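Local coordinates for protein PfVFT1 (Plasmodium falciparum, PDB 5JKQ) that probably binds a small solute between two lobes, as a Venus flytrap protein related to solute-binding proteins, at residues L16-L27 with I109-I118. The protein carries 3 engineered substitutions. Numbering follows the deposited sequence.
Sequences LIDIYHAAVKEL and IIWETISKHI
I110 reaches into the hole formed by Y20, A23, V24 and L27, a knob-into-hole fit between two helices of one lobe of the bi-lobed Venus flytrap fold. The helix axes cross at 105° and approach to 8.8 Å; the small A23 suits this close crossing, its CB 3.6 Å from I114 CG1. With CG1 opposite the carbonyl carbon (chi1 -77°), I110 spreads its branches, CG2 meeting Y20 CD1 obliquely and CD1 lying beside V24 CG2. L27 crosses I110 at about a right angle, its CD1 3.6 Å from I110 CG1. Y20 turns ring carbons to I110 while its OH is hydrogen-bonded to N149 OD1.

Toward the start of 16-27, L16 CD1 meets the rim of the W111 indole, 3.6 Å from CH2, and I114 CD1 sits 3.6 Å above one face of that ring, offset toward its rim. I19 sends CD1 to I118 CG1 and to the edge of the H117 ring, whose NE2 bonds to I59 O.

Near L27, T113 suits a greasy surround because its OG1 donates to I109 O at 2.7 Å; the same OG1 lies 3.3 Å from L27 CD2. Beyond it, a water donates to both E26 OE2 and T113 O.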
ATOM      1  N   LEU A  16      -6.973  12.445  13.317  1.00 12.79           N
ATOM      2  CA  LEU A  16      -6.530  12.529  11.929  1.00 15.30           C
ATOM      3  C   LEU A  16      -6.697  11.177  11.236  1.00 14.71           C
ATOM      4  O   LEU A  16      -7.140  11.109  10.091  1.00 16.98           O
ATOM      5  CB  LEU A  16      -5.071  12.993  11.859  1.00 16.42           C
ATOM      6  CG  LEU A  16      -4.339  12.846  10.520  1.00 20.74           C
ATOM      7  CD1 LEU A  16      -5.022  13.653   9.422  1.00 18.52           C
ATOM      8  CD2 LEU A  16      -2.879  13.260  10.668  1.00 17.04           C
ATOM      9  N   ILE A  17      -6.349  10.105  11.941  1.00 15.09           N
ATOM     10  CA  ILE A  17      -6.472   8.755  11.399  1.00 15.56           C
ATOM     11  C   ILE A  17      -7.939   8.371  11.224  1.00 15.79           C
ATOM     12  O   ILE A  17      -8.304   7.725  10.243  1.00 20.95           O
ATOM     13  CB  ILE A  17      -5.767   7.723  12.312  1.00 17.13           C
ATOM     14  CG1 ILE A  17      -4.257   7.952  12.291  1.00 14.23           C
ATOM     15  CG2 ILE A  17      -6.053   6.286  11.864  1.00 17.73           C
ATOM     16  CD1 ILE A  17      -3.535   7.363  13.474  1.00 19.10           C
ATOM     17  N   ASP A  18      -8.774   8.774  12.174  1.00 12.54           N
ATOM     18  CA  ASP A  18     -10.184   8.399  12.154  1.00 15.97           C
ATOM     19  C   ASP A  18     -10.947   9.097  11.030  1.00 14.21           C
ATOM     20  O   ASP A  18     -11.705   8.456  10.303  1.00 19.12           O
ATOM     21  CB  ASP A  18     -10.840   8.714  13.500  1.00 16.77           C
ATOM     22  CG  ASP A  18     -10.263   7.890  14.635  1.00 17.49           C
ATOM     23  OD1 ASP A  18      -9.764   6.774  14.373  1.00 19.72           O
ATOM     24  OD2 ASP A  18     -10.313   8.355  15.792  1.00 22.42           O
ATOM     25  N   ILE A  19     -10.757  10.405  10.889  1.00 13.63           N
ATOM     26  CA  ILE A  19     -11.437  11.140   9.832  1.00 17.96           C
ATOM     27  C   ILE A  19     -10.900  10.689   8.477  1.00 15.21           C
ATOM     28  O   ILE A  19     -11.618  10.688   7.479  1.00 18.15           O
ATOM     29  CB  ILE A  19     -11.275  12.668  10.001  1.00 13.98           C
ATOM     30  CG1 ILE A  19     -12.321  13.404   9.163  1.00 15.60           C
ATOM     31  CG2 ILE A  19      -9.852  13.122   9.652  1.00 18.46           C
ATOM     32  CD1 ILE A  19     -12.588  14.819   9.632  1.00 18.47           C
ATOM     33  N   TYR A  20      -9.634  10.286   8.460  1.00 13.77           N
ATOM     34  CA  TYR A  20      -9.015   9.713   7.273  1.00 13.96           C
ATOM     35  C   TYR A  20      -9.709   8.406   6.893  1.00 17.15           C
ATOM     36  O   TYR A  20     -10.081   8.207   5.737  1.00 16.91           O
ATOM     37  CB  TYR A  20      -7.521   9.500   7.522  1.00 17.88           C
ATOM     38  CG  TYR A  20      -6.835   8.503   6.616  1.00 19.73           C
ATOM     39  CD1 TYR A  20      -6.315   8.888   5.387  1.00 20.77           C
ATOM     40  CD2 TYR A  20      -6.674   7.182   7.011  1.00 16.93           C
ATOM     41  CE1 TYR A  20      -5.674   7.976   4.568  1.00 19.55           C
ATOM     42  CE2 TYR A  20      -6.037   6.266   6.201  1.00 19.41           C
ATOM     43  CZ  TYR A  20      -5.538   6.665   4.984  1.00 19.13           C
ATOM     44  OH  TYR A  20      -4.904   5.742   4.189  1.00 18.92           O
ATOM     45  N   HIS A  21      -9.901   7.528   7.874  1.00 17.57           N
ATOM     46  CA  HIS A  21     -10.592   6.260   7.642  1.00 18.53           C
ATOM     47  C   HIS A  21     -12.051   6.489   7.274  1.00 20.85           C
ATOM     48  O   HIS A  21     -12.624   5.753   6.468  1.00 10.74           O
ATOM     49  CB  HIS A  21     -10.511   5.366   8.878  1.00 14.68           C
ATOM     50  CG  HIS A  21      -9.166   4.748   9.090  1.00 15.13           C
ATOM     51  ND1 HIS A  21      -8.755   4.263  10.313  1.00 14.10           N
ATOM     52  CD2 HIS A  21      -8.142   4.524   8.233  1.00 21.91           C
ATOM     53  CE1 HIS A  21      -7.534   3.774  10.202  1.00 20.98           C
ATOM     54  NE2 HIS A  21      -7.138   3.922   8.951  1.00 17.59           N
ATOM     55  N   ALA A  22     -12.650   7.508   7.879  1.00 14.59           N
ATOM     56  CA  ALA A  22     -14.045   7.831   7.622  1.00 17.74           C
ATOM     57  C   ALA A  22     -14.235   8.319   6.191  1.00 15.69           C
ATOM     58  O   ALA A  22     -15.251   8.031   5.556  1.00 13.70           O
ATOM     59  CB  ALA A  22     -14.530   8.870   8.605  1.00 11.81           C
ATOM     60  N   ALA A  23     -13.256   9.059   5.687  1.00 15.78           N
ATOM     61  CA  ALA A  23     -13.321   9.570   4.327  1.00 16.70           C
ATOM     62  C   ALA A  23     -13.226   8.420   3.331  1.00 13.56           C
ATOM     63  O   ALA A  23     -13.987   8.361   2.366  1.00 18.84           O
ATOM     64  CB  ALA A  23     -12.219  10.580   4.087  1.00 22.13           C
ATOM     65  N   VAL A  24     -12.293   7.506   3.578  1.00 14.62           N
ATOM     66  CA  VAL A  24     -12.137   6.318   2.744  1.00 17.40           C
ATOM     67  C   VAL A  24     -13.442   5.529   2.704  1.00 19.64           C
ATOM     68  O   VAL A  24     -13.862   5.062   1.645  1.00 13.49           O
ATOM     69  CB  VAL A  24     -10.994   5.418   3.258  1.00 16.43           C
ATOM     70  CG1 VAL A  24     -10.945   4.094   2.501  1.00 19.85           C
ATOM     71  CG2 VAL A  24      -9.662   6.139   3.130  1.00 19.18           C
ATOM     72  N   LYS A  25     -14.082   5.395   3.863  1.00 19.21           N
ATOM     73  CA  LYS A  25     -15.354   4.694   3.960  1.00 14.54           C
ATOM     74  C   LYS A  25     -16.391   5.355   3.058  1.00 23.81           C
ATOM     75  O   LYS A  25     -17.126   4.679   2.337  1.00 21.12           O
ATOM     76  CB  LYS A  25     -15.844   4.672   5.408  1.00 21.27           C
ATOM     77  CG  LYS A  25     -17.168   3.952   5.605  1.00 21.60           C
ATOM     78  CD  LYS A  25     -17.524   3.850   7.078  1.00 22.06           C
ATOM     79  CE  LYS A  25     -18.845   3.134   7.284  1.00 20.30           C
ATOM     80  NZ  LYS A  25     -19.143   2.946   8.727  1.00 24.11           N
ATOM     81  N   GLU A  26     -16.433   6.682   3.092  1.00 21.76           N
ATOM     82  CA  GLU A  26     -17.363   7.433   2.259  1.00 22.99           C
ATOM     83  C   GLU A  26     -17.013   7.281   0.781  1.00 21.48           C
ATOM     84  O   GLU A  26     -17.902   7.161  -0.064  1.00 18.62           O
ATOM     85  CB  GLU A  26     -17.367   8.910   2.656  1.00 16.74           C
ATOM     86  CG  GLU A  26     -18.233   9.779   1.764  1.00 25.13           C
ATOM     87  CD  GLU A  26     -18.725  11.031   2.460  1.00 24.90           C
ATOM     88  OE1 GLU A  26     -19.384  10.908   3.515  1.00 21.24           O
ATOM     89  OE2 GLU A  26     -18.456  12.138   1.950  1.00 21.23           O
ATOM     90  N   LEU A  27     -15.718   7.280   0.474  1.00 18.25           N
ATOM     91  CA  LEU A  27     -15.258   7.148  -0.905  1.00 18.45           C
ATOM     92  C   LEU A  27     -15.597   5.773  -1.478  1.00 22.56           C
ATOM     93  O   LEU A  27     -15.680   5.601  -2.694  1.00 20.53           O
ATOM     94  CB  LEU A  27     -13.750   7.394  -0.995  1.00 18.66           C
ATOM     95  CG  LEU A  27     -13.312   8.860  -0.916  1.00 20.46           C
ATOM     96  CD1 LEU A  27     -11.801   8.958  -0.852  1.00 20.03           C
ATOM     97  CD2 LEU A  27     -13.838   9.663  -2.101  1.00 19.75           C
ATOM     98  N   ILE A 109      -8.692  12.985  -3.408  1.00 14.45           N
ATOM     99  CA  ILE A 109     -10.116  12.771  -3.175  1.00 18.40           C
ATOM    100  C   ILE A 109     -10.396  12.469  -1.700  1.00 15.73           C
ATOM    101  O   ILE A 109     -11.481  12.764  -1.201  1.00 18.45           O
ATOM    102  CB  ILE A 109     -10.682  11.633  -4.056  1.00 19.24           C
ATOM    103  CG1 ILE A 109      -9.928  10.322  -3.807  1.00 15.05           C
ATOM    104  CG2 ILE A 109     -10.619  12.039  -5.526  1.00 16.78           C
ATOM    105  CD1 ILE A 109     -10.545   9.121  -4.486  1.00 20.15           C
ATOM    106  N   ILE A 110      -9.421  11.894  -1.003  1.00 10.61           N
ATOM    107  CA  ILE A 110      -9.582  11.631   0.424  1.00 15.61           C
ATOM    108  C   ILE A 110      -9.710  12.954   1.168  1.00 17.78           C
ATOM    109  O   ILE A 110     -10.592  13.112   2.009  1.00 20.61           O
ATOM    110  CB  ILE A 110      -8.407  10.799   0.993  1.00 20.27           C
ATOM    111  CG1 ILE A 110      -8.579   9.332   0.596  1.00 15.67           C
ATOM    112  CG2 ILE A 110      -8.335  10.904   2.528  1.00 21.66           C
ATOM    113  CD1 ILE A 110      -7.390   8.447   0.934  1.00 17.33           C
ATOM    114  N   TRP A 111      -8.840  13.906   0.839  1.00 12.81           N
ATOM    115  CA  TRP A 111      -8.832  15.195   1.521  1.00 15.27           C
ATOM    116  C   TRP A 111      -9.884  16.152   0.968  1.00 18.57           C
ATOM    117  O   TRP A 111     -10.299  17.083   1.656  1.00 15.30           O
ATOM    118  CB  TRP A 111      -7.440  15.826   1.443  1.00 18.90           C
ATOM    119  CG  TRP A 111      -6.530  15.261   2.487  1.00 15.14           C
ATOM    120  CD1 TRP A 111      -5.530  14.353   2.302  1.00  9.86           C
ATOM    121  CD2 TRP A 111      -6.561  15.545   3.889  1.00 13.77           C
ATOM    122  NE1 TRP A 111      -4.928  14.061   3.504  1.00 15.36           N
ATOM    123  CE2 TRP A 111      -5.544  14.781   4.493  1.00 19.20           C
ATOM    124  CE3 TRP A 111      -7.347  16.377   4.693  1.00 15.13           C
ATOM    125  CZ2 TRP A 111      -5.293  14.824   5.863  1.00 20.62           C
ATOM    126  CZ3 TRP A 111      -7.095  16.418   6.052  1.00 17.79           C
ATOM    127  CH2 TRP A 111      -6.077  15.647   6.623  1.00 20.16           C
ATOM    128  N   GLU A 112     -10.319  15.920  -0.267  1.00 15.29           N
ATOM    129  CA  GLU A 112     -11.471  16.639  -0.801  1.00 14.07           C
ATOM    130  C   GLU A 112     -12.713  16.246  -0.011  1.00 15.89           C
ATOM    131  O   GLU A 112     -13.546  17.090   0.322  1.00 10.67           O
ATOM    132  CB  GLU A 112     -11.664  16.342  -2.290  1.00 12.77           C
ATOM    133  CG  GLU A 112     -10.704  17.098  -3.201  1.00 16.15           C
ATOM    134  CD  GLU A 112     -10.694  16.573  -4.627  1.00 18.50           C
ATOM    135  OE1 GLU A 112     -11.542  15.720  -4.964  1.00 18.60           O
ATOM    136  OE2 GLU A 112      -9.830  17.018  -5.416  1.00 23.43           O
ATOM    137  N   THR A 113     -12.819  14.955   0.292  1.00 12.03           N
ATOM    138  CA  THR A 113     -13.929  14.424   1.070  1.00 14.06           C
ATOM    139  C   THR A 113     -13.866  14.939   2.506  1.00 18.08           C
ATOM    140  O   THR A 113     -14.885  15.320   3.085  1.00 14.79           O
ATOM    141  CB  THR A 113     -13.921  12.879   1.070  1.00 22.10           C
ATOM    142  OG1 THR A 113     -13.961  12.396  -0.279  1.00 16.46           O
ATOM    143  CG2 THR A 113     -15.112  12.323   1.837  1.00 20.43           C
ATOM    144  N   ILE A 114     -12.665  14.951   3.074  1.00 14.96           N
ATOM    145  CA  ILE A 114     -12.460  15.459   4.424  1.00 19.09           C
ATOM    146  C   ILE A 114     -12.812  16.942   4.479  1.00 18.70           C
ATOM    147  O   ILE A 114     -13.449  17.405   5.427  1.00 16.34           O
ATOM    148  CB  ILE A 114     -11.002  15.238   4.894  1.00 15.39           C
ATOM    149  CG1 ILE A 114     -10.759  13.748   5.143  1.00 15.41           C
ATOM    150  CG2 ILE A 114     -10.700  16.018   6.178  1.00 10.15           C
ATOM    151  CD1 ILE A 114      -9.296  13.358   5.202  1.00 17.95           C
ATOM    152  N   SER A 115     -12.404  17.680   3.451  1.00 13.08           N
ATOM    153  CA  SER A 115     -12.654  19.112   3.394  1.00 10.85           C
ATOM    154  C   SER A 115     -14.151  19.416   3.387  1.00 15.10           C
ATOM    155  O   SER A 115     -14.591  20.403   3.976  1.00 13.91           O
ATOM    156  CB  SER A 115     -11.990  19.726   2.161  1.00  9.88           C
ATOM    157  OG  SER A 115     -10.579  19.653   2.249  1.00 16.62           O
ATOM    158  N   LYS A 116     -14.931  18.563   2.731  1.00 13.65           N
ATOM    159  CA  LYS A 116     -16.371  18.778   2.624  1.00 16.19           C
ATOM    160  C   LYS A 116     -17.105  18.472   3.929  1.00 14.94           C
ATOM    161  O   LYS A 116     -18.292  18.770   4.059  1.00 16.21           O
ATOM    162  CB  LYS A 116     -16.951  17.932   1.487  1.00 14.68           C
ATOM    163  CG  LYS A 116     -16.744  18.549   0.109  1.00 14.13           C
ATOM    164  CD  LYS A 116     -17.410  17.736  -0.992  1.00 18.59           C
ATOM    165  CE  LYS A 116     -16.638  16.465  -1.305  1.00 15.60           C
ATOM    166  NZ  LYS A 116     -17.266  15.688  -2.412  1.00 19.77           N
ATOM    167  N   HIS A 117     -16.399  17.888   4.893  1.00 21.17           N
ATOM    168  CA  HIS A 117     -16.986  17.605   6.199  1.00 22.26           C
ATOM    169  C   HIS A 117     -16.518  18.615   7.243  1.00 16.81           C
ATOM    170  O   HIS A 117     -17.327  19.153   7.999  1.00 15.43           O
ATOM    171  CB  HIS A 117     -16.642  16.190   6.658  1.00 10.17           C
ATOM    172  CG  HIS A 117     -17.135  15.878   8.035  1.00 12.52           C
ATOM    173  ND1 HIS A 117     -18.440  16.095   8.421  1.00 22.82           N
ATOM    174  CD2 HIS A 117     -16.497  15.387   9.124  1.00 18.56           C
ATOM    175  CE1 HIS A 117     -18.587  15.744   9.686  1.00 14.86           C
ATOM    176  NE2 HIS A 117     -17.423  15.312  10.136  1.00 14.47           N
ATOM    177  N   ILE A 118     -15.214  18.859   7.298  1.00 25.74           N
ATOM    178  CA  ILE A 118     -14.681  19.865   8.211  1.00 18.83           C
ATOM    179  C   ILE A 118     -15.175  21.234   7.778  1.00 22.65           C
ATOM    180  O   ILE A 118     -15.671  22.017   8.590  1.00 21.71           O
ATOM    181  CB  ILE A 118     -13.145  19.865   8.249  1.00 16.45           C
ATOM    182  CG1 ILE A 118     -12.630  18.500   8.717  1.00 21.81           C
ATOM    183  CG2 ILE A 118     -12.642  20.982   9.167  1.00 23.18           C
ATOM    184  CD1 ILE A 118     -11.110  18.382   8.809  1.00 14.22           C
TER
HETATM  185  O   HOH W   1     -17.687  14.562   2.817  1.00 20.09           O